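Local coordinates for protein carbonic anhydrase (Porphyridium purpureum, PDB 1DDZ) that probably catalyses the zinc-dependent interconversion of carbon dioxide and water with hydrogencarbonate and a proton, as a beta-class carbonic anhydrase, at residues 453-458 and 479-484; 365-370 and 446-451; 313-318 and 341-346. One frame throughout, in Å; residues are numbered along the deposited sequence.

Contact 1: residues 453-458 and 479-484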
ATOM      1  N   ASP A 453     -20.159   8.546   3.006  1.00 18.44           N
ATOM      2  CA  ASP A 453     -20.389   9.247   4.273  1.00 18.20           C
ATOM      3  C   ASP A 453     -20.753  10.700   4.019  1.00 18.31           C
ATOM      4  O   ASP A 453     -21.712  11.225   4.587  1.00 23.06           O
ATOM      5  CB  ASP A 453     -19.142   9.216   5.157  1.00 18.20           C
ATOM      6  CG  ASP A 453     -18.938   7.880   5.839  1.00 20.47           C
ATOM      7  OD1 ASP A 453     -19.842   7.022   5.777  1.00 22.25           O
ATOM      8  OD2 ASP A 453     -17.859   7.677   6.439  1.00 27.88           O
ATOM      9  N   ALA A 454     -19.996  11.353   3.147  1.00 15.90           N
ATOM     10  CA  ALA A 454     -20.265  12.747   2.847  1.00 15.40           C
ATOM     11  C   ALA A 454     -21.656  12.912   2.278  1.00 20.06           C
ATOM     12  O   ALA A 454     -22.390  13.817   2.684  1.00 21.71           O
ATOM     13  CB  ALA A 454     -19.239  13.291   1.877  1.00 14.30           C
ATOM     14  N   TRP A 455     -22.028  12.034   1.345  1.00 22.50           N
ATOM     15  CA  TRP A 455     -23.342  12.107   0.712  1.00 22.72           C
ATOM     16  C   TRP A 455     -24.471  11.941   1.693  1.00 26.72           C
ATOM     17  O   TRP A 455     -25.332  12.821   1.802  1.00 26.07           O
ATOM     18  CB  TRP A 455     -23.498  11.084  -0.415  1.00 19.37           C
ATOM     19  CG  TRP A 455     -22.926  11.562  -1.694  1.00 16.66           C
ATOM     20  CD1 TRP A 455     -22.635  12.858  -2.034  1.00 15.79           C
ATOM     21  CD2 TRP A 455     -22.584  10.768  -2.825  1.00 11.95           C
ATOM     22  NE1 TRP A 455     -22.139  12.916  -3.303  1.00  8.15           N
ATOM     23  CE2 TRP A 455     -22.099  11.648  -3.821  1.00 12.91           C
ATOM     24  CE3 TRP A 455     -22.650   9.397  -3.102  1.00 10.70           C
ATOM     25  CZ2 TRP A 455     -21.682  11.204  -5.075  1.00 11.31           C
ATOM     26  CZ3 TRP A 455     -22.238   8.954  -4.348  1.00 12.32           C
ATOM     27  CH2 TRP A 455     -21.761   9.860  -5.323  1.00  8.18           C
ATOM     28  N   ASP A 456     -24.488  10.833   2.429  1.00 31.59           N
ATOM     29  CA  ASP A 456     -25.586  10.676   3.359  1.00 36.88           C
ATOM     30  C   ASP A 456     -25.482  11.587   4.597  1.00 36.79           C
ATOM     31  O   ASP A 456     -26.309  11.523   5.505  1.00 39.66           O
ATOM     32  CB  ASP A 456     -25.915   9.202   3.647  1.00 36.84           C
ATOM     33  CG  ASP A 456     -24.756   8.437   4.172  1.00 38.22           C
ATOM     34  OD1 ASP A 456     -24.615   7.256   3.798  1.00 40.02           O
ATOM     35  OD2 ASP A 456     -24.002   9.002   4.982  1.00 44.46           O
ATOM     36  N   ALA A 457     -24.467  12.450   4.598  1.00 35.22           N
ATOM     37  CA  ALA A 457     -24.274  13.454   5.638  1.00 34.82           C
ATOM     38  C   ALA A 457     -24.853  14.751   5.055  1.00 36.50           C
ATOM     39  O   ALA A 457     -24.811  15.809   5.690  1.00 37.36           O
ATOM     40  CB  ALA A 457     -22.798  13.649   5.939  1.00 32.01           C
ATOM     41  N   GLY A 458     -25.342  14.669   3.815  1.00 38.00           N
ATOM     42  CA  GLY A 458     -25.929  15.816   3.138  1.00 33.22           C
ATOM     43  C   GLY A 458     -24.939  16.857   2.648  1.00 32.80           C
ATOM     44  O   GLY A 458     -25.300  18.013   2.439  1.00 35.49           O
ATOM     45  N   GLY A 479     -19.351  11.566 -17.570  1.00 13.72           N
ATOM     46  CA  GLY A 479     -20.442  11.360 -16.646  1.00 16.91           C
ATOM     47  C   GLY A 479     -20.247  12.174 -15.380  1.00 20.51           C
ATOM     48  O   GLY A 479     -19.149  12.656 -15.101  1.00 20.37           O
ATOM     49  N   VAL A 480     -21.325  12.369 -14.633  1.00 19.37           N
ATOM     50  CA  VAL A 480     -21.269  13.102 -13.385  1.00 19.40           C
ATOM     51  C   VAL A 480     -22.275  12.426 -12.463  1.00 20.52           C
ATOM     52  O   VAL A 480     -23.250  11.852 -12.949  1.00 24.09           O
ATOM     53  CB  VAL A 480     -21.620  14.569 -13.599  1.00 18.85           C
ATOM     54  CG1 VAL A 480     -23.072  14.718 -13.941  1.00 20.41           C
ATOM     55  CG2 VAL A 480     -21.259  15.374 -12.367  1.00 22.15           C
ATOM     56  N   VAL A 481     -21.973  12.363 -11.167  1.00 20.56           N
ATOM     57  CA  VAL A 481     -22.872  11.747 -10.190  1.00 15.25           C
ATOM     58  C   VAL A 481     -22.946  12.705  -9.022  1.00 20.18           C
ATOM     59  O   VAL A 481     -21.921  13.074  -8.438  1.00 22.26           O
ATOM     60  CB  VAL A 481     -22.339  10.409  -9.645  1.00 14.01           C
ATOM     61  CG1 VAL A 481     -23.343   9.814  -8.667  1.00 17.62           C
ATOM     62  CG2 VAL A 481     -22.058   9.433 -10.738  1.00 12.46           C
ATOM     63  N   ALA A 482     -24.151  13.138  -8.693  1.00 24.82           N
ATOM     64  CA  ALA A 482     -24.348  14.060  -7.580  1.00 24.32           C
ATOM     65  C   ALA A 482     -24.655  13.341  -6.281  1.00 24.76           C
ATOM     66  O   ALA A 482     -24.490  13.903  -5.216  1.00 29.41           O
ATOM     67  CB  ALA A 482     -25.457  15.040  -7.897  1.00 27.45           C
ATOM     68  N   LYS A 483     -25.198  12.139  -6.368  1.00 23.98           N
ATOM     69  CA  LYS A 483     -25.501  11.371  -5.172  1.00 25.37           C
ATOM     70  C   LYS A 483     -26.131  10.065  -5.597  1.00 24.96           C
ATOM     71  O   LYS A 483     -27.013  10.051  -6.442  1.00 25.93           O
ATOM     72  CB  LYS A 483     -26.468  12.129  -4.268  1.00 30.43           C
ATOM     73  CG  LYS A 483     -26.539  11.591  -2.852  1.00 37.89           C
ATOM     74  CD  LYS A 483     -27.591  12.336  -2.046  1.00 42.95           C
ATOM     75  CE  LYS A 483     -27.494  11.998  -0.568  1.00 48.26           C
ATOM     76  NZ  LYS A 483     -28.629  12.573   0.217  1.00 52.42           N
ATOM     77  N   ALA A 484     -25.678   8.978  -4.993  1.00 21.40           N
ATOM     78  CA  ALA A 484     -26.176   7.657  -5.305  1.00 19.82           C
ATOM     79  C   ALA A 484     -25.760   6.708  -4.178  1.00 18.77           C
ATOM     80  O   ALA A 484     -24.572   6.472  -3.930  1.00 18.27           O
ATOM     81  CB  ALA A 484     -25.616   7.189  -6.649  1.00 16.26           C
TER
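Where strand 476-481, the last and antiparallel strand of the sheet within this chain, runs out, Trp-455 of helix 449-456 lays its indole against the chain from Val-481 to Ala-484. Lys-483 CA sits almost squarely over the six-membered ring of Trp-455, 3.7 Å from its centroid and 11° off the normal, a CH-pi contact; Ala-484 N covers the same face nearer the rim. The lysine side chain, with CG anti to the backbone N (chi1 -164°), runs back past the indole in the opposite direction. Lys-483 CG passes 3.8 Å from Trp-455 CG, and Lys-483 CE comes within 3.3 Å of Trp-455 O, the carbonyl that receives Gly-458 N in the Schellman motif closing the helix. Val-481 crosses the indole at about a right angle, CG1 3.7 Å from Trp-455 CH2. Although Trp-455 NE1 is 3.2 Å from Ala-482 O, the angle is too poor for a bond, and the N-H is given to Leu-461 O instead. The neighbouring Asp-456 forms a salt bridge with Arg-398 of the second subunit. A tryptophan fills the junction between a flanking helix and the antiparallel strand in the alpha-beta-alpha fold of a beta-carbonic anhydrase.

Contact 2: residues 365-370 and 446-451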
ATOM      1  N   SER A 365      -6.070   8.730   1.039  1.00  9.58           N
ATOM      2  CA  SER A 365      -5.600   9.820   1.897  1.00  8.96           C
ATOM      3  C   SER A 365      -5.872  11.180   1.275  1.00  8.67           C
ATOM      4  O   SER A 365      -6.314  12.097   1.963  1.00  7.63           O
ATOM      5  CB  SER A 365      -4.113   9.631   2.233  1.00  7.00           C
ATOM      6  OG  SER A 365      -3.924   8.411   2.962  1.00  9.70           O
ATOM      7  N   VAL A 366      -5.620  11.320  -0.026  1.00  9.88           N
ATOM      8  CA  VAL A 366      -5.885  12.589  -0.719  1.00  8.57           C
ATOM      9  C   VAL A 366      -7.394  12.843  -0.739  1.00 10.52           C
ATOM     10  O   VAL A 366      -7.837  13.957  -0.452  1.00 12.08           O
ATOM     11  CB  VAL A 366      -5.366  12.590  -2.188  1.00  7.00           C
ATOM     12  CG1 VAL A 366      -5.728  13.874  -2.867  1.00 15.34           C
ATOM     13  CG2 VAL A 366      -3.853  12.424  -2.241  1.00  9.11           C
ATOM     14  N   LEU A 367      -8.172  11.800  -1.053  1.00 11.11           N
ATOM     15  CA  LEU A 367      -9.640  11.871  -1.114  1.00 10.34           C
ATOM     16  C   LEU A 367     -10.210  12.335   0.218  1.00  7.00           C
ATOM     17  O   LEU A 367     -10.926  13.330   0.281  1.00 11.79           O
ATOM     18  CB  LEU A 367     -10.230  10.488  -1.428  1.00 11.43           C
ATOM     19  CG  LEU A 367     -11.356  10.268  -2.448  1.00 12.95           C
ATOM     20  CD1 LEU A 367     -12.160   9.079  -2.022  1.00  8.83           C
ATOM     21  CD2 LEU A 367     -12.253  11.473  -2.613  1.00 11.54           C
ATOM     22  N   GLN A 368      -9.872  11.625   1.286  1.00  7.48           N
ATOM     23  CA  GLN A 368     -10.365  11.975   2.614  1.00 11.40           C
ATOM     24  C   GLN A 368     -10.003  13.401   2.997  1.00 10.07           C
ATOM     25  O   GLN A 368     -10.861  14.174   3.433  1.00 10.17           O
ATOM     26  CB  GLN A 368      -9.832  11.020   3.681  1.00 10.00           C
ATOM     27  CG  GLN A 368     -10.424  11.350   5.036  1.00 11.03           C
ATOM     28  CD  GLN A 368      -9.649  10.769   6.184  1.00 10.73           C
ATOM     29  OE1 GLN A 368      -8.504  10.349   6.025  1.00 10.01           O
ATOM     30  NE2 GLN A 368     -10.265  10.749   7.357  1.00  8.89           N
ATOM     31  N   TYR A 369      -8.732  13.750   2.815  1.00 11.06           N
ATOM     32  CA  TYR A 369      -8.272  15.088   3.134  1.00 13.48           C
ATOM     33  C   TYR A 369      -9.100  16.160   2.394  1.00 13.90           C
ATOM     34  O   TYR A 369      -9.528  17.147   2.990  1.00 13.69           O
ATOM     35  CB  TYR A 369      -6.791  15.234   2.798  1.00 10.50           C
ATOM     36  CG  TYR A 369      -6.229  16.563   3.272  1.00 14.34           C
ATOM     37  CD1 TYR A 369      -5.778  16.710   4.578  1.00  9.89           C
ATOM     38  CD2 TYR A 369      -6.170  17.670   2.429  1.00 13.02           C
ATOM     39  CE1 TYR A 369      -5.292  17.915   5.041  1.00 15.80           C
ATOM     40  CE2 TYR A 369      -5.680  18.893   2.883  1.00 16.42           C
ATOM     41  CZ  TYR A 369      -5.236  19.006   4.196  1.00 19.07           C
ATOM     42  OH  TYR A 369      -4.745  20.206   4.671  1.00 22.08           O
ATOM     43  N   ALA A 370      -9.353  15.941   1.103  1.00 15.80           N
ATOM     44  CA  ALA A 370     -10.109  16.893   0.285  1.00 10.55           C
ATOM     45  C   ALA A 370     -11.595  16.945   0.591  1.00  8.70           C
ATOM     46  O   ALA A 370     -12.169  18.013   0.742  1.00  9.87           O
ATOM     47  CB  ALA A 370      -9.904  16.577  -1.190  1.00 15.80           C
ATOM     48  N   CYS A 446     -16.991   6.994  -6.006  1.00 13.95           N
ATOM     49  CA  CYS A 446     -18.371   7.089  -5.534  1.00 12.55           C
ATOM     50  C   CYS A 446     -18.661   6.016  -4.488  1.00 15.93           C
ATOM     51  O   CYS A 446     -19.428   6.235  -3.539  1.00 11.27           O
ATOM     52  CB  CYS A 446     -19.347   6.925  -6.700  1.00 11.29           C
ATOM     53  SG  CYS A 446     -19.407   8.354  -7.813  1.00 17.59           S
ATOM     54  N   ALA A 447     -18.037   4.858  -4.674  1.00 13.88           N
ATOM     55  CA  ALA A 447     -18.202   3.736  -3.781  1.00 12.20           C
ATOM     56  C   ALA A 447     -17.328   3.790  -2.507  1.00 12.46           C
ATOM     57  O   ALA A 447     -17.522   2.976  -1.619  1.00 15.16           O
ATOM     58  CB  ALA A 447     -17.976   2.431  -4.551  1.00  7.32           C
ATOM     59  N   THR A 448     -16.421   4.753  -2.384  1.00 11.48           N
ATOM     60  CA  THR A 448     -15.595   4.828  -1.178  1.00 11.11           C
ATOM     61  C   THR A 448     -16.415   5.221   0.050  1.00 14.36           C
ATOM     62  O   THR A 448     -17.338   6.029  -0.044  1.00 16.56           O
ATOM     63  CB  THR A 448     -14.467   5.867  -1.293  1.00  7.00           C
ATOM     64  OG1 THR A 448     -15.036   7.170  -1.440  1.00  7.00           O
ATOM     65  CG2 THR A 448     -13.543   5.562  -2.457  1.00  9.79           C
ATOM     66  N   SER A 449     -16.021   4.727   1.221  1.00 15.36           N
ATOM     67  CA  SER A 449     -16.713   5.078   2.467  1.00 16.16           C
ATOM     68  C   SER A 449     -16.716   6.596   2.642  1.00 12.84           C
ATOM     69  O   SER A 449     -17.672   7.177   3.143  1.00 17.35           O
ATOM     70  CB  SER A 449     -16.008   4.418   3.661  1.00 18.02           C
ATOM     71  OG  SER A 449     -14.628   4.754   3.673  1.00 20.51           O
ATOM     72  N   ILE A 450     -15.677   7.232   2.117  1.00 15.13           N
ATOM     73  CA  ILE A 450     -15.475   8.682   2.192  1.00 12.72           C
ATOM     74  C   ILE A 450     -16.566   9.475   1.473  1.00 14.92           C
ATOM     75  O   ILE A 450     -17.175  10.365   2.052  1.00 15.07           O
ATOM     76  CB  ILE A 450     -14.059   9.045   1.636  1.00  9.64           C
ATOM     77  CG1 ILE A 450     -12.981   8.343   2.474  1.00 14.43           C
ATOM     78  CG2 ILE A 450     -13.853  10.538   1.614  1.00 11.07           C
ATOM     79  CD1 ILE A 450     -11.570   8.343   1.877  1.00 13.33           C
ATOM     80  N   VAL A 451     -16.848   9.132   0.219  1.00 15.97           N
ATOM     81  CA  VAL A 451     -17.883   9.838  -0.539  1.00 13.85           C
ATOM     82  C   VAL A 451     -19.280   9.440  -0.053  1.00  9.94           C
ATOM     83  O   VAL A 451     -20.155  10.281   0.030  1.00 11.08           O
ATOM     84  CB  VAL A 451     -17.726   9.618  -2.078  1.00 11.29           C
ATOM     85  CG1 VAL A 451     -18.882  10.225  -2.845  1.00  8.88           C
ATOM     86  CG2 VAL A 451     -16.457  10.248  -2.541  1.00 13.32           C
TER
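Leu-367 and Ile-450 carry most of this buried contact, with Gln-368 contributing its aliphatic root. Leu-367 projects from helix 361-373 and meets Thr-448 tip to tip: its CD1 methyl lies 3.5 Å from Thr-448 OG1 and 3.8 Å from Thr-448 CG2. The same methyl touches Ile-450 CD1 at 4.0 Å, while Leu-367 CD2 makes a looser approach to Val-451 CG2. With chi1 at -136°, well off a staggered value and perhaps slightly strained, the leucine sends CD1 to Thr-448 and CD2 toward Val-451.

Thr-448 is the N-cap of helix 449-456, at the break where helix 426-447 gives way to it, and its OG1 accepts Val-451 N at 3.1 Å in a nearly straight bond (165°). OG1 is also hydrogen-bonded to Val-445 O, so this buried polar atom is satisfied although it faces a methyl. At this cap two helices flanking the sheet in the alpha-beta-alpha fold of a beta-carbonic anhydrase meet, and Leu-367 also packs on Leu-324 of strand 323-328.

Ile-450 reaches back with both branches. CD1 rests 3.7 Å from Gln-368 CB, and CG2 stands 3.9 Å from Gln-368 CA, so the isoleucine lies against the helix backbone itself. Beyond CB the glutamine leads away: its extended chain carries the amide to Ile-148 N, which OE1 accepts, and to Leu-145 O and Gln-372 OE1, which NE2 serves. Ser-449, the residue before Ile-450, bonds through OG to Asn-404 ND2 of the second subunit.

Contact 3: residues 313-318 and 341-346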
ATOM      1  N   SER A 313       2.891  36.961  -4.338  1.00 34.63           N
ATOM      2  CA  SER A 313       2.126  37.307  -3.141  1.00 39.13           C
ATOM      3  C   SER A 313       0.654  36.935  -3.363  1.00 38.79           C
ATOM      4  O   SER A 313      -0.025  36.443  -2.459  1.00 38.57           O
ATOM      5  CB  SER A 313       2.279  38.801  -2.807  1.00 41.40           C
ATOM      6  OG  SER A 313       1.627  39.618  -3.770  1.00 48.14           O
ATOM      7  N   ASN A 314       0.159  37.180  -4.570  1.00 38.48           N
ATOM      8  CA  ASN A 314      -1.216  36.821  -4.914  1.00 43.83           C
ATOM      9  C   ASN A 314      -1.327  35.301  -4.858  1.00 43.47           C
ATOM     10  O   ASN A 314      -2.256  34.754  -4.271  1.00 45.91           O
ATOM     11  CB  ASN A 314      -1.576  37.286  -6.328  1.00 49.01           C
ATOM     12  CG  ASN A 314      -1.728  38.800  -6.442  1.00 53.38           C
ATOM     13  OD1 ASN A 314      -1.647  39.345  -7.551  1.00 55.89           O
ATOM     14  ND2 ASN A 314      -1.972  39.487  -5.311  1.00 51.64           N
ATOM     15  N   LEU A 315      -0.344  34.630  -5.447  1.00 44.01           N
ATOM     16  CA  LEU A 315      -0.274  33.177  -5.462  1.00 42.84           C
ATOM     17  C   LEU A 315      -0.395  32.668  -4.030  1.00 41.54           C
ATOM     18  O   LEU A 315      -1.038  31.655  -3.776  1.00 43.78           O
ATOM     19  CB  LEU A 315       1.080  32.759  -6.016  1.00 46.43           C
ATOM     20  CG  LEU A 315       1.196  31.471  -6.810  1.00 47.80           C
ATOM     21  CD1 LEU A 315       0.395  31.586  -8.104  1.00 50.49           C
ATOM     22  CD2 LEU A 315       2.660  31.237  -7.111  1.00 49.84           C
ATOM     23  N   ALA A 316       0.212  33.397  -3.098  1.00 39.61           N
ATOM     24  CA  ALA A 316       0.197  33.042  -1.682  1.00 42.23           C
ATOM     25  C   ALA A 316      -1.091  33.398  -0.934  1.00 46.09           C
ATOM     26  O   ALA A 316      -1.201  33.166   0.275  1.00 48.77           O
ATOM     27  CB  ALA A 316       1.378  33.675  -0.985  1.00 39.85           C
ATOM     28  N   HIS A 317      -2.072  33.946  -1.641  1.00 49.11           N
ATOM     29  CA  HIS A 317      -3.332  34.336  -1.020  1.00 51.94           C
ATOM     30  C   HIS A 317      -4.505  33.475  -1.454  1.00 53.96           C
ATOM     31  O   HIS A 317      -5.497  33.382  -0.720  1.00 55.80           O
ATOM     32  CB  HIS A 317      -3.657  35.803  -1.329  1.00 53.31           C
ATOM     33  CG  HIS A 317      -2.772  36.787  -0.632  1.00 54.60           C
ATOM     34  ND1 HIS A 317      -2.295  36.589   0.651  1.00 55.19           N
ATOM     35  CD2 HIS A 317      -2.290  37.989  -1.025  1.00 55.31           C
ATOM     36  CE1 HIS A 317      -1.565  37.626   1.012  1.00 56.95           C
ATOM     37  NE2 HIS A 317      -1.545  38.490   0.012  1.00 57.08           N
ATOM     38  N   THR A 318      -4.391  32.851  -2.633  1.00 55.45           N
ATOM     39  CA  THR A 318      -5.455  32.007  -3.194  1.00 52.98           C
ATOM     40  C   THR A 318      -6.195  31.157  -2.148  1.00 54.51           C
ATOM     41  O   THR A 318      -5.592  30.518  -1.278  1.00 54.99           O
ATOM     42  CB  THR A 318      -4.954  31.137  -4.379  1.00 48.84           C
ATOM     43  OG1 THR A 318      -6.032  30.342  -4.892  1.00 49.23           O
ATOM     44  CG2 THR A 318      -3.837  30.246  -3.944  1.00 42.55           C
ATOM     45  N   LEU A 341      -8.458  28.025 -13.997  1.00 31.74           N
ATOM     46  CA  LEU A 341      -8.433  28.463 -12.600  1.00 30.98           C
ATOM     47  C   LEU A 341      -7.019  28.778 -12.182  1.00 30.97           C
ATOM     48  O   LEU A 341      -6.072  28.151 -12.631  1.00 31.37           O
ATOM     49  CB  LEU A 341      -8.946  27.377 -11.648  1.00 27.87           C
ATOM     50  CG  LEU A 341     -10.407  26.948 -11.622  1.00 29.19           C
ATOM     51  CD1 LEU A 341     -10.604  25.996 -10.455  1.00 27.67           C
ATOM     52  CD2 LEU A 341     -11.318  28.150 -11.485  1.00 28.64           C
ATOM     53  N   PRO A 342      -6.875  29.690 -11.221  1.00 33.73           N
ATOM     54  CA  PRO A 342      -5.596  30.134 -10.670  1.00 33.70           C
ATOM     55  C   PRO A 342      -4.823  28.987 -10.053  1.00 33.62           C
ATOM     56  O   PRO A 342      -5.403  28.060  -9.468  1.00 30.02           O
ATOM     57  CB  PRO A 342      -6.027  31.123  -9.599  1.00 34.14           C
ATOM     58  CG  PRO A 342      -7.268  31.704 -10.184  1.00 34.82           C
ATOM     59  CD  PRO A 342      -7.979  30.484 -10.667  1.00 32.58           C
ATOM     60  N   ALA A 343      -3.507  29.052 -10.196  1.00 35.72           N
ATOM     61  CA  ALA A 343      -2.627  28.033  -9.642  1.00 37.82           C
ATOM     62  C   ALA A 343      -2.920  27.888  -8.149  1.00 38.37           C
ATOM     63  O   ALA A 343      -2.788  28.855  -7.402  1.00 43.19           O
ATOM     64  CB  ALA A 343      -1.171  28.441  -9.858  1.00 34.94           C
ATOM     65  N   GLY A 344      -3.379  26.714  -7.730  1.00 36.45           N
ATOM     66  CA  GLY A 344      -3.660  26.531  -6.319  1.00 35.24           C
ATOM     67  C   GLY A 344      -5.115  26.552  -5.912  1.00 34.10           C
ATOM     68  O   GLY A 344      -5.441  26.613  -4.726  1.00 34.70           O
ATOM     69  N   GLU A 345      -6.013  26.544  -6.879  1.00 32.00           N
ATOM     70  CA  GLU A 345      -7.409  26.500  -6.507  1.00 28.64           C
ATOM     71  C   GLU A 345      -7.921  25.097  -6.708  1.00 22.49           C
ATOM     72  O   GLU A 345      -9.083  24.809  -6.476  1.00 24.66           O
ATOM     73  CB  GLU A 345      -8.219  27.538  -7.250  1.00 34.33           C
ATOM     74  CG  GLU A 345      -7.996  28.909  -6.657  1.00 39.78           C
ATOM     75  CD  GLU A 345      -8.887  29.972  -7.246  1.00 45.19           C
ATOM     76  OE1 GLU A 345      -9.725  29.645  -8.119  1.00 42.59           O
ATOM     77  OE2 GLU A 345      -8.743  31.144  -6.825  1.00 51.03           O
ATOM     78  N   VAL A 346      -7.021  24.207  -7.115  1.00 21.42           N
ATOM     79  CA  VAL A 346      -7.362  22.807  -7.293  1.00 18.49           C
ATOM     80  C   VAL A 346      -6.320  21.919  -6.602  1.00 18.09           C
ATOM     81  O   VAL A 346      -5.121  22.185  -6.671  1.00 17.29           O
ATOM     82  CB  VAL A 346      -7.689  22.404  -8.803  1.00 19.04           C
ATOM     83  CG1 VAL A 346      -7.542  23.567  -9.745  1.00 19.61           C
ATOM     84  CG2 VAL A 346      -6.904  21.229  -9.260  1.00 17.23           C
TER
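Thr-318 meets Glu-345 where the end of helix 311-315 comes up against the turn leading into strand 346-351. The one hydrogen bond across is weak: OG1 gives its proton to OE2 over 3.4 Å. The same hydroxyl oxygen, Thr-318 OG1, stands closer still to Glu-345 CG, at 3.0 Å, a tight contact with the glutamate chain. The two side chains cross obliquely. With chi1 at -180°, OG1 lies opposite the backbone N and turns toward Glu-345, leaving CG2 over the turn carbonyls.

The apolar pair is Leu-315 CD1 with Ala-343 CB, 3.9 Å apart; the same leucine also packs on Val-79 and Val-216.

Methyl-to-carbonyl van der Waals contacts come from Thr-318 CG2, which lies 3.9 Å from Ala-343 O and 4.0 Å from Gly-344 O.

Backbone bonds shape both partners. Residues 342-345 form a type II beta turn, closed by Glu-345 N to Pro-342 O (3.1 Å), with Gly-344 at its third position. A CB there would come about 3.2 Å from Thr-318 CG2 and would also collide with the preceding carbonyl. On the other segment Asn-314 O takes both His-317 N and Thr-318 N, holding the chain as it leaves the helix.

With an alanine at Thr-318, the Glu-345 carboxylate would probably lose its weak partner and be freer to turn, and a gap would open over the turn.

Gly-344 is about 8 Å from the side chain of Asp-76, a zinc ligand. One weak bond and a few methyl contacts suggest a loose surface join, and the turn probably owes its shape largely to its own backbone bond and to Gly-344.

Overall arrangement
Contact 2 is the buried one of the three, contact 1 is partly buried, and contact 3 lies at the surface. Contacts 1 and 2 share helix 449-456 and touch each other: Cys-446 SG packs 3.7 Å from Trp-455 CH2 and 4.0 Å from Val-481 CB. Both also reach the second subunit. Contact 3, its centre about 27 Å from that of contact 1 and 24 Å from that of contact 2, touches neither of the others, and no other chain of the assembly reaches it. The chemistry follows the place: aliphatic packing round a helix cap in contact 2, an indole face beneath a lysine backbone in contact 1, and a weak hydroxyl-carboxylate bond beside a glycine turn in contact 3.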